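Local coordinates for protein 6-aminohexanoate-dimer hydrolase (Bacillus anthracis, PDB 4GB7) that probably hydrolyses the amide bond of 6-aminohexanoate dimers, as a member of the serine beta-lactamase-like family, at residues N364-F369 against Y380-A385. Residues are numbered along the deposited sequence; the frame is centred on the assembly and turned at random.
Sequences NEQGAF and YIDPKA
Gln366 NE2 donates to Asp382 OD2 at 2.8 Å, with an N-H...O angle of 163°. The acceptor lies close to the amide plane and offers its syn lone pair, while the amide and carboxylate planes stand 84° apart. A bend at chi2 (-67°) turns the Gln366 amide onto the carboxylate. Two residues earlier in the same turn, Asn364 ND2 gives a hydrogen bond of 3.0 Å to Tyr380 OH, meeting the phenol at its edge and in the ring plane. Ala368 CB lies 3.4 Å from Tyr380 CZ, beside that bond. Phe369 and Ile381 form an antiparallel hydrogen-bonded pair, its two bonds being Phe369 N to Ile381 O (3.0 Å) and Ile381 N to Phe369 O (2.9 Å); Ile381 CB makes a CH-pi contact over one face of the Phe369 ring.

Bonds to OD1 hold the two side chains whose ND2 and OD2 cross the contact. Asn364, first residue of the type I turn 364-367, accepts there from Gln366 N (an Asx turn) and from Ala368 N just beyond the turn, the donors arriving from opposite faces of its plane. Asp382 OD1 takes Ala385 N at 2.9 Å, nearly straight. Farther out, His415 NE2, on helix 402-417, is hydrogen-bonded to Gln366 OE1. The contact therefore joins the edge strand's lead-in to its neighbour in the five-stranded sheet, and the buried Asp382 carboxylate, gripped by side-chain and backbone N-H groups, would probably favour its ionised form.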
ATOM      1  N   ASN A 364       8.532  -1.437  17.055  1.00 19.73           N
ATOM      2  CA  ASN A 364       8.616  -2.752  17.606  1.00 18.11           C
ATOM      3  C   ASN A 364      10.076  -3.087  17.917  1.00 19.05           C
ATOM      4  O   ASN A 364      11.000  -2.291  17.644  1.00 20.61           O
ATOM      5  CB  ASN A 364       7.868  -3.802  16.760  1.00 20.43           C
ATOM      6  CG  ASN A 364       8.619  -4.256  15.506  1.00 19.14           C
ATOM      7  OD1 ASN A 364       9.744  -3.829  15.225  1.00 18.94           O
ATOM      8  ND2 ASN A 364       7.964  -5.130  14.711  1.00 23.30           N
ATOM      9  N   GLU A 365      10.299  -4.265  18.486  1.00 20.84           N
ATOM     10  CA  GLU A 365      11.643  -4.595  18.941  1.00 22.85           C
ATOM     11  C   GLU A 365      12.617  -4.815  17.788  1.00 20.61           C
ATOM     12  O   GLU A 365      13.829  -4.931  18.043  1.00 22.72           O
ATOM     13  CB  GLU A 365      11.659  -5.798  19.874  1.00 21.27           C
ATOM     14  CG  GLU A 365      11.271  -7.108  19.233  1.00 23.64           C
ATOM     15  CD  GLU A 365      11.469  -8.259  20.196  1.00 27.21           C
ATOM     16  OE1 GLU A 365      12.626  -8.618  20.550  1.00 35.27           O
ATOM     17  OE2 GLU A 365      10.465  -8.820  20.557  1.00 30.62           O
ATOM     18  N   GLN A 366      12.095  -4.917  16.550  1.00 19.50           N
ATOM     19  CA  GLN A 366      12.969  -5.109  15.376  1.00 21.48           C
ATOM     20  C   GLN A 366      13.279  -3.843  14.665  1.00 19.47           C
ATOM     21  O   GLN A 366      14.080  -3.862  13.734  1.00 20.59           O
ATOM     22  CB  GLN A 366      12.333  -6.036  14.367  1.00 19.80           C
ATOM     23  CG  GLN A 366      11.885  -7.351  14.969  1.00 19.34           C
ATOM     24  CD  GLN A 366      13.044  -8.196  15.426  1.00 19.79           C
ATOM     25  OE1 GLN A 366      13.304  -8.308  16.607  1.00 20.08           O
ATOM     26  NE2 GLN A 366      13.770  -8.769  14.477  1.00 19.09           N
ATOM     27  N   GLY A 367      12.621  -2.758  15.038  1.00 19.23           N
ATOM     28  CA  GLY A 367      12.814  -1.521  14.284  1.00 17.81           C
ATOM     29  C   GLY A 367      12.116  -1.647  12.907  1.00 17.86           C
ATOM     30  O   GLY A 367      12.541  -0.989  11.934  1.00 19.97           O
ATOM     31  N   ALA A 368      11.046  -2.466  12.834  1.00 16.39           N
ATOM     32  CA  ALA A 368      10.380  -2.727  11.528  1.00 15.55           C
ATOM     33  C   ALA A 368       9.616  -1.527  11.059  1.00 18.04           C
ATOM     34  O   ALA A 368       9.223  -0.663  11.850  1.00 21.73           O
ATOM     35  CB  ALA A 368       9.516  -3.978  11.559  1.00 15.89           C
ATOM     36  N   PHE A 369       9.391  -1.450   9.767  1.00 18.62           N
ATOM     37  CA  PHE A 369       8.513  -0.471   9.213  1.00 18.26           C
ATOM     38  C   PHE A 369       7.647  -1.190   8.169  1.00 17.14           C
ATOM     39  O   PHE A 369       8.002  -2.238   7.666  1.00 18.84           O
ATOM     40  CB  PHE A 369       9.272   0.792   8.695  1.00 18.71           C
ATOM     41  CG  PHE A 369      10.317   0.516   7.637  1.00 19.56           C
ATOM     42  CD1 PHE A 369      11.581   0.080   7.989  1.00 21.82           C
ATOM     43  CD2 PHE A 369      10.033   0.695   6.307  1.00 22.77           C
ATOM     44  CE1 PHE A 369      12.557  -0.158   7.040  1.00 22.54           C
ATOM     45  CE2 PHE A 369      10.998   0.445   5.327  1.00 22.37           C
ATOM     46  CZ  PHE A 369      12.259   0.006   5.678  1.00 20.89           C
ATOM     47  N   TYR A 380       5.970  -5.627   4.936  1.00 15.97           N
ATOM     48  CA  TYR A 380       6.625  -5.492   6.269  1.00 14.73           C
ATOM     49  C   TYR A 380       8.145  -5.705   6.093  1.00 15.27           C
ATOM     50  O   TYR A 380       8.594  -6.728   5.540  1.00 15.89           O
ATOM     51  CB  TYR A 380       6.045  -6.539   7.210  1.00 14.81           C
ATOM     52  CG  TYR A 380       6.683  -6.638   8.588  1.00 16.49           C
ATOM     53  CD1 TYR A 380       6.199  -5.896   9.680  1.00 15.40           C
ATOM     54  CD2 TYR A 380       7.738  -7.499   8.831  1.00 15.79           C
ATOM     55  CE1 TYR A 380       6.766  -6.002  10.948  1.00 15.74           C
ATOM     56  CE2 TYR A 380       8.312  -7.610  10.089  1.00 17.27           C
ATOM     57  CZ  TYR A 380       7.801  -6.878  11.156  1.00 17.24           C
ATOM     58  OH  TYR A 380       8.343  -6.996  12.415  1.00 17.58           O
ATOM     59  N   ILE A 381       8.938  -4.737   6.554  1.00 17.20           N
ATOM     60  CA  ILE A 381      10.376  -4.789   6.393  1.00 16.74           C
ATOM     61  C   ILE A 381      11.003  -4.738   7.769  1.00 16.11           C
ATOM     62  O   ILE A 381      10.769  -3.774   8.531  1.00 18.28           O
ATOM     63  CB  ILE A 381      10.882  -3.611   5.526  1.00 16.92           C
ATOM     64  CG1 ILE A 381      10.104  -3.627   4.153  1.00 21.60           C
ATOM     65  CG2 ILE A 381      12.404  -3.685   5.403  1.00 19.21           C
ATOM     66  CD1 ILE A 381      10.442  -2.482   3.280  1.00 24.94           C
ATOM     67  N   ASP A 382      11.832  -5.720   8.059  1.00 15.54           N
ATOM     68  CA  ASP A 382      12.527  -5.858   9.351  1.00 15.67           C
ATOM     69  C   ASP A 382      14.019  -5.722   9.107  1.00 15.27           C
ATOM     70  O   ASP A 382      14.667  -6.610   8.652  1.00 17.82           O
ATOM     71  CB  ASP A 382      12.184  -7.229   9.952  1.00 14.47           C
ATOM     72  CG  ASP A 382      12.952  -7.564  11.218  1.00 17.87           C
ATOM     73  OD1 ASP A 382      13.908  -6.851  11.542  1.00 17.86           O
ATOM     74  OD2 ASP A 382      12.544  -8.530  11.943  1.00 19.39           O
ATOM     75  N   PRO A 383      14.574  -4.524   9.366  1.00 17.18           N
ATOM     76  CA  PRO A 383      15.988  -4.325   9.120  1.00 16.30           C
ATOM     77  C   PRO A 383      16.915  -5.016  10.137  1.00 17.48           C
ATOM     78  O   PRO A 383      18.102  -5.191   9.840  1.00 24.12           O
ATOM     79  CB  PRO A 383      16.137  -2.828   9.173  1.00 20.61           C
ATOM     80  CG  PRO A 383      14.936  -2.304   9.797  1.00 27.49           C
ATOM     81  CD  PRO A 383      13.924  -3.374   9.976  1.00 19.53           C
ATOM     82  N   LYS A 384      16.390  -5.438  11.301  1.00 17.29           N
ATOM     83  CA  LYS A 384      17.235  -6.100  12.290  1.00 19.34           C
ATOM     84  C   LYS A 384      17.523  -7.541  11.817  1.00 19.42           C
ATOM     85  O   LYS A 384      18.675  -7.996  11.879  1.00 21.10           O
ATOM     86  CB  LYS A 384      16.586  -6.125  13.678  1.00 19.94           C
ATOM     87  CG  LYS A 384      17.483  -6.660  14.784  1.00 21.38           C
ATOM     88  CD  LYS A 384      16.852  -6.527  16.157  1.00 24.06           C
ATOM     89  CE  LYS A 384      17.828  -6.849  17.269  1.00 36.91           C
ATOM     90  NZ  LYS A 384      17.686  -8.289  17.590  1.00 48.10           N
ATOM     91  N   ALA A 385      16.461  -8.246  11.421  1.00 18.72           N
ATOM     92  CA  ALA A 385      16.566  -9.617  10.932  1.00 15.29           C
ATOM     93  C   ALA A 385      16.776  -9.733   9.441  1.00 17.74           C
ATOM     94  O   ALA A 385      16.887 -10.851   8.909  1.00 20.23           O
ATOM     95  CB  ALA A 385      15.387 -10.457  11.373  1.00 17.25           C
TER
HETATM   96  O   HOH W   1      14.801  -8.024  18.968  1.00 31.85           O